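Local atomic coordinates of 1-deoxy-D-xylulose 5-phosphate reductoisomerase (PDB entry 1R0L), a protein that catalyses the NADPH-dependent rearrangement and reduction of 1-deoxy-D-xylulose 5-phosphate to 2-C-methyl-D-erythritol 4-phosphate, an early step of isoprenoid biosynthesis. Residues Leu10-Ser15 against Ile34-Asn39; Arg40-Leu45 against Asn66-Ala71; Arg56-Asp61 against Asp84-Ala89; Trp96-Ile101 against Ala121-Glu126. All coordinates share one frame; numbering follows the deposited sequence.

Contact 1. Residues Leu10-Ser15 against Ile34-Asn39; sequences LGATGS and IALTAN. With NDP (NADPH dihydro-nicotinamide-adenine-dinucleotide phosphate), chain F.
Thr37 uses both branches of its side chain where strand 5-10 gives way to the following turn: OG1 at Gly11, CG2 at Leu10. A chi1 of 74° sets OG1 between its own backbone N and carbonyl carbon, where it accepts the Gly11 N-H (N to OG1 2.7 Å), while the methyl CG2 crosses the Leu10 side chain obliquely and meets its CD2 at 4.1 Å. The main chain adds a second tie, Ala12 N to Thr37 O at 2.7 Å, the donor tilted 19° from the carbonyl plane. A valine in place of Thr37 would probably cost the Gly11 N-H this hydroxyl acceptor and leave the turn less firmly tied to the strand. Farther along, Ala12 CB packs alongside Leu36 CB, and Thr13 lays its CG2 on Ala38 CB at 3.8 Å. The NADPH ribose lies beside Thr13 and Asn39: Thr13 N donates to O3B at 3.1 Å and Asn39 N to O2B at 2.9 Å, with the Asn39 side chain against the adenine. At Gly14 a CB would run into NADPH O5B. The type I turn Gly11-Gly14, leading into helix 15-26, is the glycine-rich dinucleotide-binding loop of a Rossmann fold.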
# COMPACT_ATOMS: atom_id res chain seq x y z
N LEU B 10 13.60 24.96 7.56
CA LEU B 10 13.84 25.39 8.94
C LEU B 10 14.58 24.23 9.60
O LEU B 10 14.02 23.14 9.73
CB LEU B 10 12.51 25.66 9.65
CG LEU B 10 11.47 26.49 8.89
CD1 LEU B 10 10.23 26.55 9.75
CD2 LEU B 10 12.00 27.88 8.56
N GLY B 11 15.82 24.46 9.99
CA GLY B 11 16.62 23.41 10.60
C GLY B 11 17.34 22.65 9.50
O GLY B 11 17.33 21.41 9.44
N ALA B 12 17.99 23.40 8.63
CA ALA B 12 18.68 22.82 7.48
C ALA B 12 19.98 22.10 7.77
O ALA B 12 20.55 21.51 6.86
CB ALA B 12 18.94 23.91 6.43
N THR B 13 20.44 22.12 9.02
CA THR B 13 21.71 21.48 9.36
C THR B 13 21.67 20.18 10.16
O THR B 13 22.72 19.67 10.55
CB THR B 13 22.59 22.45 10.13
OG1 THR B 13 21.82 23.01 11.20
CG2 THR B 13 23.06 23.59 9.24
N GLY B 14 20.48 19.65 10.42
CA GLY B 14 20.39 18.40 11.16
C GLY B 14 20.42 17.26 10.18
O GLY B 14 20.88 17.43 9.06
N SER B 15 19.94 16.09 10.59
CA SER B 15 19.90 14.94 9.70
C SER B 15 18.79 15.14 8.65
O SER B 15 19.01 14.96 7.46
CB SER B 15 19.67 13.64 10.49
OG SER B 15 18.41 13.64 11.17
N ILE B 34 14.72 29.76 -0.79
CA ILE B 34 14.44 31.08 -0.23
C ILE B 34 15.26 31.27 1.05
O ILE B 34 16.20 32.07 1.09
CB ILE B 34 12.92 31.24 0.09
CG1 ILE B 34 12.08 31.12 -1.18
CG2 ILE B 34 12.68 32.55 0.76
CD1 ILE B 34 12.42 32.13 -2.27
N ALA B 35 14.93 30.52 2.11
CA ALA B 35 15.63 30.62 3.38
C ALA B 35 16.07 29.28 3.93
O ALA B 35 15.43 28.26 3.72
CB ALA B 35 14.76 31.30 4.39
N LEU B 36 17.19 29.31 4.65
CA LEU B 36 17.72 28.12 5.31
C LEU B 36 18.02 28.56 6.73
O LEU B 36 18.48 29.69 6.95
CB LEU B 36 19.01 27.64 4.66
CG LEU B 36 18.97 27.13 3.23
CD1 LEU B 36 20.35 26.54 2.90
CD2 LEU B 36 17.87 26.09 3.07
N THR B 37 17.74 27.70 7.70
CA THR B 37 18.04 28.09 9.07
C THR B 37 18.84 27.04 9.78
O THR B 37 18.89 25.87 9.37
CB THR B 37 16.78 28.36 9.93
OG1 THR B 37 16.17 27.13 10.27
CG2 THR B 37 15.80 29.21 9.22
N ALA B 38 19.48 27.50 10.85
CA ALA B 38 20.29 26.67 11.72
C ALA B 38 20.27 27.36 13.09
O ALA B 38 19.77 28.48 13.21
CB ALA B 38 21.71 26.57 11.19
N ASN B 39 20.80 26.70 14.12
CA ASN B 39 20.84 27.26 15.47
C ASN B 39 22.20 27.78 15.85
O ASN B 39 22.38 28.96 16.17
CB ASN B 39 20.44 26.21 16.49
CG ASN B 39 20.62 26.68 17.93
OD1 ASN B 39 20.23 27.78 18.29
ND2 ASN B 39 21.20 25.82 18.75
PA NDP F . 19.73 17.96 15.12
O1A NDP F . 20.25 16.83 14.50
O2A NDP F . 20.57 18.90 16.04
O5B NDP F . 19.20 19.02 14.06
C5B NDP F . 18.67 19.99 14.85
C4B NDP F . 18.44 20.94 13.81
O4B NDP F . 17.74 21.90 14.58
C3B NDP F . 19.68 21.78 13.20
O3B NDP F . 19.29 22.44 11.90
C2B NDP F . 19.85 22.79 14.29
O2B NDP F . 20.81 23.83 14.18
C1B NDP F . 18.39 23.16 14.54
N9A NDP F . 18.22 23.70 15.87
C8A NDP F . 18.72 23.09 17.02
N7A NDP F . 18.43 23.76 18.07
C5A NDP F . 17.71 24.84 17.66
C6A NDP F . 17.11 25.92 18.34
N6A NDP F . 17.16 26.03 19.68
N1A NDP F . 16.46 26.84 17.61
C2A NDP F . 16.39 26.75 16.27
N3A NDP F . 16.92 25.77 15.53
C4A NDP F . 17.58 24.83 16.30
O3 NDP F . 18.46 17.54 15.95
P2B NDP F . 22.31 23.51 13.97
O1X NDP F . 22.65 22.17 13.44
O2X NDP F . 23.22 24.38 14.76
O3X NDP F . 22.23 22.72 15.27

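Contact 2. Residues Arg40-Leu45 against Asn66-Ala71; sequences RNVKDL and NDLKEA. With NDP (NADPH dihydro-nicotinamide-adenine-dinucleotide phosphate), chain F.
Val42 meets Leu68 through aliphatic carbon; the flat group of this corner is the carboxamide of Asn41, one residue earlier. The backbone N-H of Asp44 reaches Asn41 OD1 at 2.8 Å from above the carbonyl plane, 36° out of it. With CG anti to the backbone N (chi1 -167°), the Asn41 side chain is placed to accept this bond as the N-cap of helix 42-52. In the Rossmann fold this helix follows the second strand of the sheet, and it packs here against helix 65-71, which follows the third. The same helix start receives the cofactor. The backbone N-H groups of Arg40 and Asn41 converge on one oxygen of the NADPH 2'-phosphate, Arg40 N lying 2.7 Å from O2X, and the nearby helix N-terminus would probably add to the attraction for this anion. Such a grip is consistent with the enzyme's use of NADPH and not NADH. The Arg40 guanidinium pairs with Asp61. Between the helices the contact is wholly apolar. Val42 points its CG1 at the backbone of the second helix, 3.5 Å from Leu68 CA, and also lies alongside Asp67 CB and Ala71 CB. One turn deeper, over Ile59 of the sheet, the two leucine side chains cross, Leu45 CD2 resting 3.8 Å from Leu68 CD1.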
# COMPACT_ATOMS: atom_id res chain seq x y z
N ARG B 40 23.18 26.88 15.84
CA ARG B 40 24.54 27.24 16.22
C ARG B 40 25.57 26.78 15.19
O ARG B 40 26.71 27.24 15.23
CB ARG B 40 24.89 26.61 17.57
CG ARG B 40 24.05 27.09 18.73
CD ARG B 40 24.41 26.31 19.98
NE ARG B 40 25.85 26.31 20.21
CZ ARG B 40 26.59 27.41 20.28
NH1 ARG B 40 26.02 28.60 20.13
NH2 ARG B 40 27.90 27.34 20.52
N ASN B 41 25.18 25.90 14.29
CA ASN B 41 26.11 25.41 13.28
C ASN B 41 26.25 26.37 12.12
O ASN B 41 25.80 26.09 11.02
CB ASN B 41 25.68 24.05 12.74
CG ASN B 41 26.77 23.38 11.95
OD1 ASN B 41 27.50 24.04 11.20
ND2 ASN B 41 26.91 22.07 12.10
N VAL B 42 26.90 27.50 12.36
CA VAL B 42 27.11 28.53 11.34
C VAL B 42 27.87 28.03 10.09
O VAL B 42 27.69 28.55 8.99
CB VAL B 42 27.91 29.72 11.91
CG1 VAL B 42 28.02 30.82 10.88
CG2 VAL B 42 27.25 30.24 13.18
N LYS B 43 28.73 27.04 10.28
CA LYS B 43 29.52 26.50 9.17
C LYS B 43 28.64 25.81 8.12
O LYS B 43 28.59 26.24 6.97
CB LYS B 43 30.57 25.52 9.70
CG LYS B 43 31.47 24.94 8.62
CD LYS B 43 32.29 23.77 9.15
CE LYS B 43 33.08 23.10 8.04
NZ LYS B 43 33.75 21.88 8.54
N ASP B 44 27.94 24.74 8.51
CA ASP B 44 27.08 24.03 7.57
C ASP B 44 26.04 24.99 6.98
O ASP B 44 25.78 24.96 5.77
CB ASP B 44 26.36 22.84 8.24
CG ASP B 44 27.34 21.78 8.74
OD1 ASP B 44 28.40 21.60 8.10
OD2 ASP B 44 27.04 21.10 9.76
N LEU B 45 25.45 25.83 7.83
CA LEU B 45 24.44 26.79 7.39
C LEU B 45 24.94 27.68 6.26
O LEU B 45 24.31 27.77 5.20
CB LEU B 45 23.98 27.68 8.54
CG LEU B 45 23.08 28.83 8.05
CD1 LEU B 45 21.83 28.26 7.39
CD2 LEU B 45 22.71 29.73 9.20
N ASN B 66 27.33 37.66 14.08
CA ASN B 66 28.48 38.15 13.34
C ASN B 66 29.24 37.07 12.56
O ASN B 66 29.78 37.35 11.49
CB ASN B 66 29.44 38.91 14.25
CG ASN B 66 29.37 40.41 14.05
OD1 ASN B 66 29.54 40.90 12.93
ND2 ASN B 66 29.12 41.14 15.12
N ASP B 67 29.27 35.85 13.08
CA ASP B 67 29.96 34.76 12.38
C ASP B 67 29.25 34.46 11.06
O ASP B 67 29.90 34.37 10.01
CB ASP B 67 30.02 33.49 13.23
CG ASP B 67 30.66 33.71 14.58
OD1 ASP B 67 31.36 34.73 14.77
OD2 ASP B 67 30.46 32.85 15.47
N LEU B 68 27.92 34.31 11.10
CA LEU B 68 27.14 34.04 9.89
C LEU B 68 27.43 35.15 8.88
O LEU B 68 27.75 34.89 7.72
CB LEU B 68 25.64 34.02 10.20
CG LEU B 68 24.71 33.93 8.98
CD1 LEU B 68 24.98 32.63 8.24
CD2 LEU B 68 23.27 34.01 9.43
N LYS B 69 27.32 36.39 9.34
CA LYS B 69 27.56 37.54 8.50
C LYS B 69 28.95 37.50 7.86
O LYS B 69 29.13 37.87 6.70
CB LYS B 69 27.39 38.82 9.32
CG LYS B 69 27.29 40.07 8.48
CD LYS B 69 26.85 41.26 9.33
CE LYS B 69 26.79 42.54 8.51
NZ LYS B 69 26.39 43.71 9.34
N GLU B 70 29.95 37.05 8.62
CA GLU B 70 31.30 36.98 8.09
C GLU B 70 31.47 35.76 7.20
O GLU B 70 32.15 35.83 6.19
CB GLU B 70 32.33 36.98 9.23
CG GLU B 70 32.57 38.39 9.77
CD GLU B 70 33.10 38.40 11.19
OE1 GLU B 70 34.07 37.67 11.48
OE2 GLU B 70 32.54 39.16 12.02
N ALA B 71 30.82 34.66 7.57
CA ALA B 71 30.89 33.43 6.78
C ALA B 71 30.26 33.62 5.41
O ALA B 71 30.61 32.94 4.45
CB ALA B 71 30.20 32.29 7.53
PA NDP F . 19.73 17.96 15.12
O1A NDP F . 20.25 16.83 14.50
O2A NDP F . 20.57 18.90 16.04
O5B NDP F . 19.20 19.02 14.06
C5B NDP F . 18.67 19.99 14.85
C4B NDP F . 18.44 20.94 13.81
O4B NDP F . 17.74 21.90 14.58
C3B NDP F . 19.68 21.78 13.20
O3B NDP F . 19.29 22.44 11.90
C2B NDP F . 19.85 22.79 14.29
O2B NDP F . 20.81 23.83 14.18
C1B NDP F . 18.39 23.16 14.54
N9A NDP F . 18.22 23.70 15.87
C8A NDP F . 18.72 23.09 17.02
N7A NDP F . 18.43 23.76 18.07
C5A NDP F . 17.71 24.84 17.66
C6A NDP F . 17.11 25.92 18.34
N6A NDP F . 17.16 26.03 19.68
N1A NDP F . 16.46 26.84 17.61
C2A NDP F . 16.39 26.75 16.27
N3A NDP F . 16.92 25.77 15.53
C4A NDP F . 17.58 24.83 16.30
O3 NDP F . 18.46 17.54 15.95
P2B NDP F . 22.31 23.51 13.97
O1X NDP F . 22.65 22.17 13.44
O2X NDP F . 23.22 24.38 14.76
O3X NDP F . 22.23 22.72 15.27

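Contact 3. Residues Arg56-Asp61 against Asp84-Ala89; sequences RAVIAD and DALVEA. With NDP (NADPH dihydro-nicotinamide-adenine-dinucleotide phosphate), chain F.
Val58 and Ala85 open the apolar set that joins strand 56-59 to helix 83-90. The valine divides its two methyls between successive turns of the helix: CG1, anti to the backbone N (chi1 -176°), faces Ala85 CB at 3.3 Å and Leu86 CD2 at 4.0 Å, while CG2 reaches Ala89 CB at 4.1 Å. Cutting Val58 back to an alanine is likely to open a gap beneath Ala85 and Ala89 and leave Leu86 CD2 without its neighbour on the strand. This is helix-on-sheet packing of the Rossmann fold. The axes pass 8.2 Å apart and run roughly antiparallel, at 148°; Ala85 and Ala89 line the side of the helix turned to the strand, and Thr37 and Ala35 of strand 31-38 continue the floor. Beyond the strand end, Ala60 CB and Leu86 CD1 touch each other and both approach the adenine of NADPH, at 3.6 Å and 3.8 Å from its C2A, so that they build part of an apolar wall of the adenine pocket. Charged groups stay at the margin: Arg56 forms a salt bridge with Glu78, and its NH1 stands 4.7 Å from Glu88 OE1, without contact, where opposite charges may attract weakly.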
# COMPACT_ATOMS: atom_id res chain seq x y z
N ARG B 56 18.22 33.94 1.97
CA ARG B 56 18.53 34.33 3.33
C ARG B 56 18.95 33.13 4.15
O ARG B 56 18.51 32.01 3.90
CB ARG B 56 17.31 34.99 3.98
CG ARG B 56 17.55 35.48 5.40
CD ARG B 56 16.29 36.13 5.96
NE ARG B 56 15.88 37.28 5.16
CZ ARG B 56 14.74 37.97 5.31
NH1 ARG B 56 13.87 37.65 6.26
NH2 ARG B 56 14.48 38.98 4.50
N ALA B 57 19.83 33.38 5.10
CA ALA B 57 20.34 32.36 6.01
C ALA B 57 20.11 32.93 7.40
O ALA B 57 20.45 34.09 7.67
CB ALA B 57 21.82 32.14 5.77
N VAL B 58 19.51 32.14 8.29
CA VAL B 58 19.23 32.63 9.63
C VAL B 58 19.82 31.71 10.67
O VAL B 58 19.63 30.49 10.62
CB VAL B 58 17.71 32.77 9.86
CG1 VAL B 58 17.43 33.36 11.23
CG2 VAL B 58 17.12 33.64 8.79
N ILE B 59 20.57 32.30 11.59
CA ILE B 59 21.17 31.54 12.66
C ILE B 59 20.32 31.92 13.89
O ILE B 59 20.16 33.10 14.19
CB ILE B 59 22.68 31.92 12.78
CG1 ILE B 59 23.40 30.95 13.72
CG2 ILE B 59 22.82 33.37 13.21
CD1 ILE B 59 23.45 29.53 13.23
N ALA B 60 19.74 30.91 14.54
CA ALA B 60 18.87 31.09 15.71
C ALA B 60 19.53 31.85 16.83
O ALA B 60 19.01 32.85 17.32
CB ALA B 60 18.40 29.73 16.22
N ASP B 61 20.69 31.36 17.26
CA ASP B 61 21.44 31.97 18.33
C ASP B 61 21.85 33.40 17.92
O ASP B 61 22.60 33.59 16.97
CB ASP B 61 22.67 31.09 18.64
CG ASP B 61 23.48 31.62 19.80
OD1 ASP B 61 23.98 30.84 20.63
OD2 ASP B 61 23.62 32.84 19.88
N ASP B 84 13.10 35.59 16.45
CA ASP B 84 12.16 36.24 15.56
C ASP B 84 12.52 36.08 14.08
O ASP B 84 11.64 35.95 13.23
CB ASP B 84 12.03 37.73 15.90
CG ASP B 84 11.42 37.96 17.27
OD1 ASP B 84 10.50 37.20 17.66
OD2 ASP B 84 11.84 38.92 17.97
N ALA B 85 13.82 36.08 13.80
CA ALA B 85 14.29 35.94 12.43
C ALA B 85 13.81 34.61 11.87
O ALA B 85 13.55 34.50 10.66
CB ALA B 85 15.82 36.02 12.39
N LEU B 86 13.69 33.60 12.72
CA LEU B 86 13.23 32.30 12.25
C LEU B 86 11.78 32.46 11.80
O LEU B 86 11.43 32.05 10.70
CB LEU B 86 13.31 31.24 13.36
CG LEU B 86 14.65 30.77 13.94
CD1 LEU B 86 14.38 29.72 15.02
CD2 LEU B 86 15.55 30.19 12.82
N VAL B 87 10.95 33.05 12.65
CA VAL B 87 9.55 33.27 12.33
C VAL B 87 9.42 34.09 11.04
O VAL B 87 8.59 33.78 10.18
CB VAL B 87 8.83 34.01 13.47
CG1 VAL B 87 7.43 34.40 13.05
CG2 VAL B 87 8.77 33.11 14.69
N GLU B 88 10.24 35.12 10.91
CA GLU B 88 10.22 35.96 9.72
C GLU B 88 10.58 35.17 8.46
O GLU B 88 9.98 35.38 7.41
CB GLU B 88 11.20 37.12 9.89
CG GLU B 88 10.74 38.17 10.87
CD GLU B 88 11.84 39.16 11.22
OE1 GLU B 88 12.52 39.64 10.28
OE2 GLU B 88 12.04 39.46 12.42
N ALA B 89 11.56 34.27 8.57
CA ALA B 89 12.00 33.45 7.44
C ALA B 89 10.88 32.48 7.07
O ALA B 89 10.68 32.18 5.89
CB ALA B 89 13.26 32.66 7.80
PA NDP F . 19.73 17.96 15.12
O1A NDP F . 20.25 16.83 14.50
O2A NDP F . 20.57 18.90 16.04
O5B NDP F . 19.20 19.02 14.06
C5B NDP F . 18.67 19.99 14.85
C4B NDP F . 18.44 20.94 13.81
O4B NDP F . 17.74 21.90 14.58
C3B NDP F . 19.68 21.78 13.20
O3B NDP F . 19.29 22.44 11.90
C2B NDP F . 19.85 22.79 14.29
O2B NDP F . 20.81 23.83 14.18
C1B NDP F . 18.39 23.16 14.54
N9A NDP F . 18.22 23.70 15.87
C8A NDP F . 18.72 23.09 17.02
N7A NDP F . 18.43 23.76 18.07
C5A NDP F . 17.71 24.84 17.66
C6A NDP F . 17.11 25.92 18.34
N6A NDP F . 17.16 26.03 19.68
N1A NDP F . 16.46 26.84 17.61
C2A NDP F . 16.39 26.75 16.27
N3A NDP F . 16.92 25.77 15.53
C4A NDP F . 17.58 24.83 16.30
O3 NDP F . 18.46 17.54 15.95
P2B NDP F . 22.31 23.51 13.97
O1X NDP F . 22.65 22.17 13.44
O2X NDP F . 23.22 24.38 14.76
O3X NDP F . 22.23 22.72 15.27

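Contact 4. Residues Trp96-Ile101 against Ala121-Glu126; sequences WTMAAI and ALANKE. With NDP (NADPH dihydro-nicotinamide-adenine-dinucleotide phosphate), chain F.
A chi1 of 179° swings the Asn124 amide away from its own N and across to Ile101, bringing ND2 up to the carbonyl O; the bond modelled there is so short that its geometry is doubtful. Ser127 binds OD1 of the same amide. Met98 starts out extended at chi1 (167°) but bends at chi2 and chi3, folding SD over the adjacent strand, 4.2 Å from Ala121 CB and 4.0 Å from Ala123 CB. Trp96 lies on the same side of the sheet, its CZ2 meeting Ala121 CB obliquely at 3.8 Å and its NE1 bound to Thr273 O. Beneath runs a parallel ladder: Ala121 N donates to Thr97 O at 2.8 Å, and Ala99 N to Ala121 O at 2.9 Å, nearly straight at 167°. Past it, Ala99 O takes Ala123 N, at 3.0 Å, and, weakly, Asn124 N. Ile101 CG2 touches the NADPH adenine, 3.6 Å from N3A. Asn124 and Glu126 are predicted to bind NADPH, and Lys125 the substrate. The strands belong to the beta-alpha-beta unit whose connecting helix 107-115 lies over Ala99 and Leu122, while Met98 and Trp96 pack against helices 15-26 and 267-275.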
# COMPACT_ATOMS: atom_id res chain seq x y z
N TRP B 96 7.08 25.62 -0.59
CA TRP B 96 7.31 24.37 0.13
C TRP B 96 8.25 24.66 1.31
O TRP B 96 9.35 25.17 1.12
CB TRP B 96 7.96 23.36 -0.79
CG TRP B 96 8.06 21.99 -0.21
CD1 TRP B 96 7.08 21.04 -0.19
CD2 TRP B 96 9.22 21.38 0.37
NE1 TRP B 96 7.56 19.87 0.36
CE2 TRP B 96 8.88 20.06 0.71
CE3 TRP B 96 10.52 21.83 0.64
CZ2 TRP B 96 9.78 19.17 1.30
CZ3 TRP B 96 11.42 20.95 1.22
CH2 TRP B 96 11.05 19.64 1.54
N THR B 97 7.81 24.33 2.52
CA THR B 97 8.60 24.57 3.73
C THR B 97 8.84 23.29 4.53
O THR B 97 7.89 22.58 4.88
CB THR B 97 7.89 25.58 4.69
OG1 THR B 97 7.72 26.85 4.05
CG2 THR B 97 8.71 25.79 5.94
N MET B 98 10.10 23.00 4.81
CA MET B 98 10.48 21.83 5.60
C MET B 98 10.63 22.31 7.05
O MET B 98 11.56 23.07 7.37
CB MET B 98 11.82 21.26 5.10
CG MET B 98 12.47 20.25 6.04
SD MET B 98 11.42 18.83 6.38
CE MET B 98 11.82 17.76 5.07
N ALA B 99 9.72 21.88 7.91
CA ALA B 99 9.79 22.27 9.30
C ALA B 99 10.58 21.20 10.04
O ALA B 99 10.02 20.18 10.46
CB ALA B 99 8.40 22.41 9.89
N ALA B 100 11.89 21.43 10.17
CA ALA B 100 12.80 20.49 10.83
C ALA B 100 13.39 20.99 12.15
O ALA B 100 14.30 20.38 12.68
CB ALA B 100 13.94 20.08 9.88
N ILE B 101 12.89 22.11 12.67
CA ILE B 101 13.35 22.65 13.95
C ILE B 101 12.49 21.93 14.99
O ILE B 101 11.27 22.11 15.04
CB ILE B 101 13.14 24.19 14.05
CG1 ILE B 101 13.97 24.92 13.00
CG2 ILE B 101 13.51 24.66 15.44
CD1 ILE B 101 13.86 26.45 13.06
N ALA B 121 6.08 20.48 4.94
CA ALA B 121 6.50 19.13 5.26
C ALA B 121 6.85 19.14 6.77
O ALA B 121 7.78 19.83 7.23
CB ALA B 121 7.71 18.74 4.42
N LEU B 122 6.09 18.38 7.54
CA LEU B 122 6.30 18.36 8.97
C LEU B 122 7.29 17.30 9.44
O LEU B 122 7.07 16.10 9.29
CB LEU B 122 4.95 18.18 9.67
CG LEU B 122 4.96 18.32 11.19
CD1 LEU B 122 5.37 19.75 11.58
CD2 LEU B 122 3.58 18.00 11.73
N ALA B 123 8.41 17.75 9.99
CA ALA B 123 9.42 16.84 10.52
C ALA B 123 9.36 17.02 12.02
O ALA B 123 9.69 16.13 12.78
CB ALA B 123 10.79 17.20 9.97
N ASN B 124 8.92 18.20 12.43
CA ASN B 124 8.73 18.59 13.82
C ASN B 124 7.48 17.87 14.33
O ASN B 124 6.41 18.49 14.44
CB ASN B 124 8.51 20.11 13.87
CG ASN B 124 8.28 20.62 15.26
OD1 ASN B 124 7.53 20.02 16.03
ND2 ASN B 124 8.90 21.74 15.60
N LYS B 125 7.57 16.57 14.62
CA LYS B 125 6.40 15.80 15.10
C LYS B 125 5.87 16.33 16.41
O LYS B 125 4.67 16.32 16.65
CB LYS B 125 6.70 14.33 15.34
CG LYS B 125 7.83 13.74 14.59
CD LYS B 125 8.53 12.71 15.47
CE LYS B 125 8.51 11.34 14.85
NZ LYS B 125 9.11 10.32 15.73
N GLU B 126 6.78 16.73 17.28
CA GLU B 126 6.44 17.27 18.59
C GLU B 126 5.34 18.33 18.53
O GLU B 126 4.56 18.48 19.47
CB GLU B 126 7.70 17.89 19.23
CG GLU B 126 8.78 16.89 19.65
CD GLU B 126 9.25 16.02 18.51
OE1 GLU B 126 9.19 16.49 17.37
OE2 GLU B 126 9.71 14.87 18.76
PA NDP F . 19.73 17.96 15.12
O1A NDP F . 20.25 16.83 14.50
O2A NDP F . 20.57 18.90 16.04
O5B NDP F . 19.20 19.02 14.06
C5B NDP F . 18.67 19.99 14.85
C4B NDP F . 18.44 20.94 13.81
O4B NDP F . 17.74 21.90 14.58
C3B NDP F . 19.68 21.78 13.20
O3B NDP F . 19.29 22.44 11.90
C2B NDP F . 19.85 22.79 14.29
O2B NDP F . 20.81 23.83 14.18
C1B NDP F . 18.39 23.16 14.54
N9A NDP F . 18.22 23.70 15.87
C8A NDP F . 18.72 23.09 17.02
N7A NDP F . 18.43 23.76 18.07
C5A NDP F . 17.71 24.84 17.66
C6A NDP F . 17.11 25.92 18.34
N6A NDP F . 17.16 26.03 19.68
N1A NDP F . 16.46 26.84 17.61
C2A NDP F . 16.39 26.75 16.27
N3A NDP F . 16.92 25.77 15.53
C4A NDP F . 17.58 24.83 16.30
O3 NDP F . 18.46 17.54 15.95
P2B NDP F . 22.31 23.51 13.97
O1X NDP F . 22.65 22.17 13.44
O2X NDP F . 23.22 24.38 14.76
O3X NDP F . 22.23 22.72 15.27

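How the contacts relate
All four contacts belong to the NADPH-binding Rossmann domain and touch the cofactor, but at different depths. Contacts 1, 3 and 4 are buried and all reach the same parallel sheet: strand 31-38 of contact 1 neighbours strand 56-59 of contact 3, and Leu10 bonds through its backbone to Met98 and Ala100 of contact 4. Contact 2, helix against helix, is only partly buried, yet it joins contact 3 through the Arg40-Asp61 salt bridge. Backbone bonds pair the strands of contact 4, while contact 1 joins loop to strand through one backbone and one threonine hydroxyl bond; contacts 2 and 3 hold by apolar packing. Contacts 1 and 2 hydrogen-bond the ribose and its phosphate; residues of 1, 3 and 4 line the adenine.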